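Local coordinates for protein teichoic acid D-alanine hydrolase (Staphylococcus aureus, PDB 5ZH8) that hydrolyses the D-alanyl esters of wall teichoic acid and lipoteichoic acid, and affects methicillin resistance, autolysis and cell wall structure, at residues Y331-N343 with Y379-T391. Sequence-based numbering, arbitrary orientation.
Sequences YGFYAKPTLNRLN and YNDILKQNKPYNT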
loop_
_atom_site.group_PDB
_atom_site.type_symbol
_atom_site.label_atom_id
_atom_site.label_comp_id
_atom_site.label_asym_id
_atom_site.label_seq_id
_atom_site.Cartn_x
_atom_site.Cartn_y
_atom_site.Cartn_z
ATOM N N TYR A 331 22.835 -9.124 3.070
ATOM C CA TYR A 331 23.229 -8.720 1.717
ATOM C C TYR A 331 22.038 -8.491 0.783
ATOM O O TYR A 331 22.049 -8.916 -0.370
ATOM C CB TYR A 331 24.216 -9.745 1.132
ATOM C CG TYR A 331 25.539 -9.744 1.856
ATOM C CD1 TYR A 331 26.518 -8.794 1.551
ATOM C CD2 TYR A 331 25.814 -10.672 2.867
ATOM C CE1 TYR A 331 27.735 -8.780 2.213
ATOM C CE2 TYR A 331 27.029 -10.659 3.536
ATOM C CZ TYR A 331 27.983 -9.710 3.206
ATOM O OH TYR A 331 29.189 -9.689 3.865
ATOM N N GLY A 332 21.011 -7.827 1.303
ATOM C CA GLY A 332 19.849 -7.444 0.505
ATOM C C GLY A 332 18.730 -8.458 0.350
ATOM O O GLY A 332 17.806 -8.220 -0.418
ATOM N N PHE A 333 18.785 -9.580 1.065
ATOM C CA PHE A 333 17.745 -10.616 0.933
ATOM C C PHE A 333 17.608 -11.478 2.183
ATOM O O PHE A 333 18.424 -11.401 3.096
ATOM C CB PHE A 333 18.035 -11.493 -0.283
ATOM C CG PHE A 333 19.131 -12.494 -0.061
ATOM C CD1 PHE A 333 20.474 -12.134 -0.216
ATOM C CD2 PHE A 333 18.827 -13.794 0.311
ATOM C CE1 PHE A 333 21.481 -13.055 -0.003
ATOM C CE2 PHE A 333 19.835 -14.721 0.533
ATOM C CZ PHE A 333 21.161 -14.350 0.373
ATOM N N TYR A 334 16.570 -12.302 2.201
ATOM C CA TYR A 334 16.225 -13.110 3.367
ATOM C C TYR A 334 16.497 -14.592 3.152
ATOM O O TYR A 334 16.080 -15.161 2.156
ATOM C CB TYR A 334 14.742 -12.938 3.678
ATOM C CG TYR A 334 14.356 -11.552 4.122
ATOM C CD1 TYR A 334 14.398 -11.206 5.462
ATOM C CD2 TYR A 334 13.934 -10.587 3.204
ATOM C CE1 TYR A 334 14.042 -9.938 5.885
ATOM C CE2 TYR A 334 13.575 -9.315 3.621
ATOM C CZ TYR A 334 13.629 -8.998 4.961
ATOM O OH TYR A 334 13.276 -7.743 5.394
ATOM N N ALA A 335 17.197 -15.203 4.102
ATOM C CA ALA A 335 17.260 -16.654 4.213
ATOM C C ALA A 335 16.329 -17.064 5.341
ATOM O O ALA A 335 16.585 -16.747 6.499
ATOM C CB ALA A 335 18.677 -17.108 4.505
ATOM N N LYS A 336 15.242 -17.751 4.995
ATOM C CA LYS A 336 14.226 -18.146 5.969
ATOM C C LYS A 336 14.176 -19.673 6.128
ATOM O O LYS A 336 14.858 -20.392 5.398
ATOM C CB LYS A 336 12.867 -17.591 5.550
ATOM C CG LYS A 336 12.857 -16.086 5.316
ATOM C CD LYS A 336 11.473 -15.593 4.922
ATOM C CE LYS A 336 11.181 -14.212 5.478
ATOM N NZ LYS A 336 10.998 -14.241 6.959
ATOM N N PRO A 337 13.387 -20.174 7.096
ATOM C CA PRO A 337 13.331 -21.615 7.328
ATOM C C PRO A 337 12.901 -22.469 6.139
ATOM O O PRO A 337 13.520 -23.505 5.891
ATOM C CB PRO A 337 12.319 -21.738 8.463
ATOM C CG PRO A 337 12.524 -20.497 9.241
ATOM C CD PRO A 337 12.747 -19.439 8.201
ATOM N N THR A 338 11.864 -22.052 5.418
ATOM C CA THR A 338 11.322 -22.871 4.328
ATOM C C THR A 338 11.678 -22.347 2.946
ATOM O O THR A 338 11.341 -22.986 1.944
ATOM C CB THR A 338 9.789 -22.949 4.404
ATOM O OG1 THR A 338 9.241 -21.640 4.212
ATOM C CG2 THR A 338 9.343 -23.481 5.737
ATOM N N LEU A 339 12.354 -21.196 2.890
ATOM C CA LEU A 339 12.545 -20.472 1.629
ATOM C C LEU A 339 13.508 -19.304 1.769
ATOM O O LEU A 339 13.778 -18.849 2.874
ATOM C CB LEU A 339 11.196 -19.949 1.124
ATOM C CG LEU A 339 10.403 -19.052 2.093
ATOM C CD1 LEU A 339 10.828 -17.588 2.003
ATOM C CD2 LEU A 339 8.903 -19.177 1.835
ATOM N N ASN A 340 14.027 -18.840 0.635
ATOM C CA ASN A 340 14.739 -17.565 0.555
ATOM C C ASN A 340 13.820 -16.561 -0.129
ATOM O O ASN A 340 13.092 -16.909 -1.061
ATOM C CB ASN A 340 16.051 -17.691 -0.234
ATOM C CG ASN A 340 17.164 -18.351 0.568
ATOM O OD1 ASN A 340 16.923 -18.967 1.609
ATOM N ND2 ASN A 340 18.393 -18.230 0.075
ATOM N N ARG A 341 13.872 -15.315 0.324
ATOM C CA ARG A 341 12.931 -14.304 -0.115
ATOM C C ARG A 341 13.618 -12.999 -0.515
ATOM O O ARG A 341 14.523 -12.529 0.175
ATOM C CB ARG A 341 11.923 -14.046 1.006
ATOM C CG ARG A 341 11.044 -12.822 0.819
ATOM C CD ARG A 341 10.063 -12.704 1.972
ATOM N NE ARG A 341 9.066 -11.654 1.749
ATOM C CZ ARG A 341 9.250 -10.362 2.022
ATOM N NH1 ARG A 341 10.404 -9.934 2.524
ATOM N NH2 ARG A 341 8.283 -9.495 1.790
ATOM N N LEU A 342 13.179 -12.437 -1.640
ATOM C CA LEU A 342 13.467 -11.046 -1.992
ATOM C C LEU A 342 12.146 -10.309 -2.192
ATOM O O LEU A 342 11.145 -10.908 -2.585
ATOM C CB LEU A 342 14.298 -10.932 -3.274
ATOM C CG LEU A 342 15.764 -11.342 -3.192
ATOM C CD1 LEU A 342 15.913 -12.841 -3.323
ATOM C CD2 LEU A 342 16.586 -10.659 -4.271
ATOM N N ASN A 343 12.157 -9.011 -1.911
ATOM C CA ASN A 343 10.977 -8.191 -2.085
ATOM C C ASN A 343 11.334 -6.704 -2.144
ATOM O O ASN A 343 12.169 -6.228 -1.381
ATOM C CB ASN A 343 9.977 -8.446 -0.953
ATOM C CG ASN A 343 8.729 -7.603 -1.091
ATOM O OD1 ASN A 343 7.783 -7.970 -1.786
ATOM N ND2 ASN A 343 8.716 -6.473 -0.412
ATOM N N TYR A 379 3.857 -20.796 -4.077
ATOM C CA TYR A 379 4.987 -21.537 -3.528
ATOM C C TYR A 379 4.552 -22.628 -2.531
ATOM O O TYR A 379 5.006 -23.776 -2.601
ATOM C CB TYR A 379 5.936 -20.544 -2.864
ATOM C CG TYR A 379 7.238 -21.116 -2.354
ATOM C CD1 TYR A 379 8.325 -21.301 -3.203
ATOM C CD2 TYR A 379 7.396 -21.427 -1.004
ATOM C CE1 TYR A 379 9.527 -21.797 -2.721
ATOM C CE2 TYR A 379 8.586 -21.926 -0.512
ATOM C CZ TYR A 379 9.651 -22.108 -1.369
ATOM O OH TYR A 379 10.836 -22.594 -0.870
ATOM N N ASN A 380 3.678 -22.257 -1.605
ATOM C CA ASN A 380 3.247 -23.163 -0.555
ATOM C C ASN A 380 2.077 -24.038 -0.987
ATOM O O ASN A 380 2.129 -25.254 -0.825
ATOM C CB ASN A 380 2.866 -22.377 0.702
ATOM C CG ASN A 380 4.031 -21.599 1.275
ATOM O OD1 ASN A 380 5.167 -22.059 1.244
ATOM N ND2 ASN A 380 3.753 -20.426 1.814
ATOM N N ASP A 381 1.020 -23.438 -1.527
ATOM C CA ASP A 381 -0.195 -24.201 -1.801
ATOM C C ASP A 381 -0.098 -25.002 -3.095
ATOM O O ASP A 381 -0.352 -26.207 -3.099
ATOM C CB ASP A 381 -1.436 -23.297 -1.800
ATOM C CG ASP A 381 -1.662 -22.612 -0.453
ATOM O OD1 ASP A 381 -1.208 -23.148 0.584
ATOM O OD2 ASP A 381 -2.296 -21.536 -0.425
ATOM N N ILE A 382 0.285 -24.354 -4.190
ATOM C CA ILE A 382 0.280 -25.029 -5.484
ATOM C C ILE A 382 1.532 -25.882 -5.679
ATOM O O ILE A 382 1.428 -27.074 -5.956
ATOM C CB ILE A 382 0.112 -24.037 -6.646
ATOM C CG1 ILE A 382 -1.221 -23.289 -6.498
ATOM C CG2 ILE A 382 0.179 -24.774 -7.973
ATOM C CD1 ILE A 382 -1.490 -22.244 -7.568
ATOM N N LEU A 383 2.707 -25.278 -5.529
ATOM C CA LEU A 383 3.971 -26.005 -5.685
ATOM C C LEU A 383 4.363 -26.837 -4.460
ATOM O O LEU A 383 5.296 -27.628 -4.537
ATOM C CB LEU A 383 5.105 -25.037 -6.034
ATOM C CG LEU A 383 4.921 -24.211 -7.314
ATOM C CD1 LEU A 383 6.102 -23.273 -7.483
ATOM C CD2 LEU A 383 4.769 -25.092 -8.537
ATOM N N LYS A 384 3.667 -26.642 -3.338
ATOM C CA LYS A 384 3.826 -27.467 -2.125
ATOM C C LYS A 384 5.262 -27.484 -1.582
ATOM O O LYS A 384 5.807 -28.545 -1.258
ATOM C CB LYS A 384 3.311 -28.885 -2.373
ATOM C CG LYS A 384 1.847 -28.919 -2.737
ATOM C CD LYS A 384 1.374 -30.338 -3.029
ATOM C CE LYS A 384 1.888 -30.854 -4.370
ATOM N NZ LYS A 384 1.066 -31.995 -4.888
ATOM N N GLN A 385 5.855 -26.296 -1.477
ATOM C CA GLN A 385 7.237 -26.142 -1.008
ATOM C C GLN A 385 7.339 -25.670 0.438
ATOM O O GLN A 385 8.397 -25.234 0.876
ATOM C CB GLN A 385 7.984 -25.166 -1.920
ATOM C CG GLN A 385 8.071 -25.640 -3.354
ATOM C CD GLN A 385 8.802 -26.961 -3.467
ATOM O OE1 GLN A 385 10.004 -27.031 -3.246
ATOM N NE2 GLN A 385 8.074 -28.013 -3.803
ATOM N N ASN A 386 6.243 -25.751 1.179
ATOM C CA ASN A 386 6.270 -25.378 2.575
ATOM C C ASN A 386 6.941 -26.510 3.359
ATOM O O ASN A 386 6.285 -27.404 3.881
ATOM C CB ASN A 386 4.857 -25.094 3.081
ATOM C CG ASN A 386 4.849 -24.537 4.490
ATOM O OD1 ASN A 386 5.811 -23.897 4.924
ATOM N ND2 ASN A 386 3.765 -24.782 5.216
ATOM N N LYS A 387 8.264 -26.473 3.417
ATOM C CA LYS A 387 9.023 -27.544 4.049
ATOM C C LYS A 387 10.444 -27.072 4.361
ATOM O O LYS A 387 10.929 -26.130 3.732
ATOM C CB LYS A 387 9.049 -28.766 3.128
ATOM C CG LYS A 387 9.675 -28.506 1.770
ATOM C CD LYS A 387 9.357 -29.611 0.778
ATOM C CE LYS A 387 10.245 -29.493 -0.455
ATOM N NZ LYS A 387 9.902 -30.492 -1.510
ATOM N N PRO A 388 11.121 -27.728 5.324
ATOM C CA PRO A 388 12.419 -27.256 5.785
ATOM C C PRO A 388 13.398 -27.009 4.649
ATOM O O PRO A 388 13.502 -27.824 3.736
ATOM C CB PRO A 388 12.918 -28.404 6.656
ATOM C CG PRO A 388 11.678 -29.054 7.149
ATOM C CD PRO A 388 10.731 -28.978 5.996
ATOM N N TYR A 389 14.098 -25.883 4.718
ATOM C CA TYR A 389 15.068 -25.505 3.698
ATOM C C TYR A 389 16.387 -25.063 4.333
ATOM O O TYR A 389 17.428 -25.643 4.054
ATOM C CB TYR A 389 14.492 -24.402 2.801
ATOM C CG TYR A 389 15.392 -24.006 1.656
ATOM C CD1 TYR A 389 15.989 -24.972 0.845
ATOM C CD2 TYR A 389 15.646 -22.662 1.367
ATOM C CE1 TYR A 389 16.818 -24.613 -0.206
ATOM C CE2 TYR A 389 16.478 -22.301 0.315
ATOM C CZ TYR A 389 17.055 -23.283 -0.462
ATOM O OH TYR A 389 17.859 -22.934 -1.509
ATOM N N ASN A 390 16.329 -24.037 5.176
ATOM C CA ASN A 390 17.482 -23.572 5.940
ATOM C C ASN A 390 17.254 -23.885 7.406
ATOM O O ASN A 390 16.113 -23.928 7.860
ATOM C CB ASN A 390 17.677 -22.059 5.774
ATOM C CG ASN A 390 17.877 -21.649 4.328
ATOM O OD1 ASN A 390 18.622 -22.294 3.594
ATOM N ND2 ASN A 390 17.217 -20.571 3.914
ATOM N N THR A 391 18.344 -24.086 8.142
ATOM C CA THR A 391 18.282 -24.454 9.549
ATOM C C THR A 391 18.920 -23.381 10.409
ATOM O O THR A 391 20.107 -23.100 10.282
ATOM C CB THR A 391 18.982 -25.797 9.809
ATOM O OG1 THR A 391 18.438 -26.792 8.937
ATOM C CG2 THR A 391 18.788 -26.241 11.247
#
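The side-chain amide of Asn390 bridges Lys336 and Asn340, on the two arms of the hairpin formed by strands 333-335 and 340-346. Both hydrogen bonds from its ND2 measure 2.8 Å, one to the backbone O of Lys336 and one to OD1 of Asn340. The first is tilted from the Asn390 amide plane; the second lies in that plane, with the two amides turned 44° apart. A short, two-proton amide suits this bridge across the hairpin, and the ND2 of Asn340 is hydrogen-bonded to Leu317 O and Tyr355 OH.

Backbone carbonyls of the turn are the other acceptors. The carbonyl O of Pro337 accepts the N-H of Tyr389 at 2.7 Å, in the carbonyl plane, and that of Asn390 from above it. From helix 371-382 comes a side-chain donor, Tyr379 OH, 2.9 Å from Thr338 O and on a lone pair. With CG anti to the backbone N (chi1 -174°), its ring extends far enough to reach the turn.

Among apolar contacts, Leu339 CD2 meets Tyr379 CE2 at 3.6 Å, while Gln385 CB covers one ring face. In a polar contact, the Tyr389 ring edge approaches Asn340 OD1; the Tyr389 hydroxyl is hydrogen-bonded to Asp357.

Polar turn carbonyls thus find donors in the last helix and in the chain that follows it, fastening both across the sheet's hairpin end in this beta-lactamase-family fold.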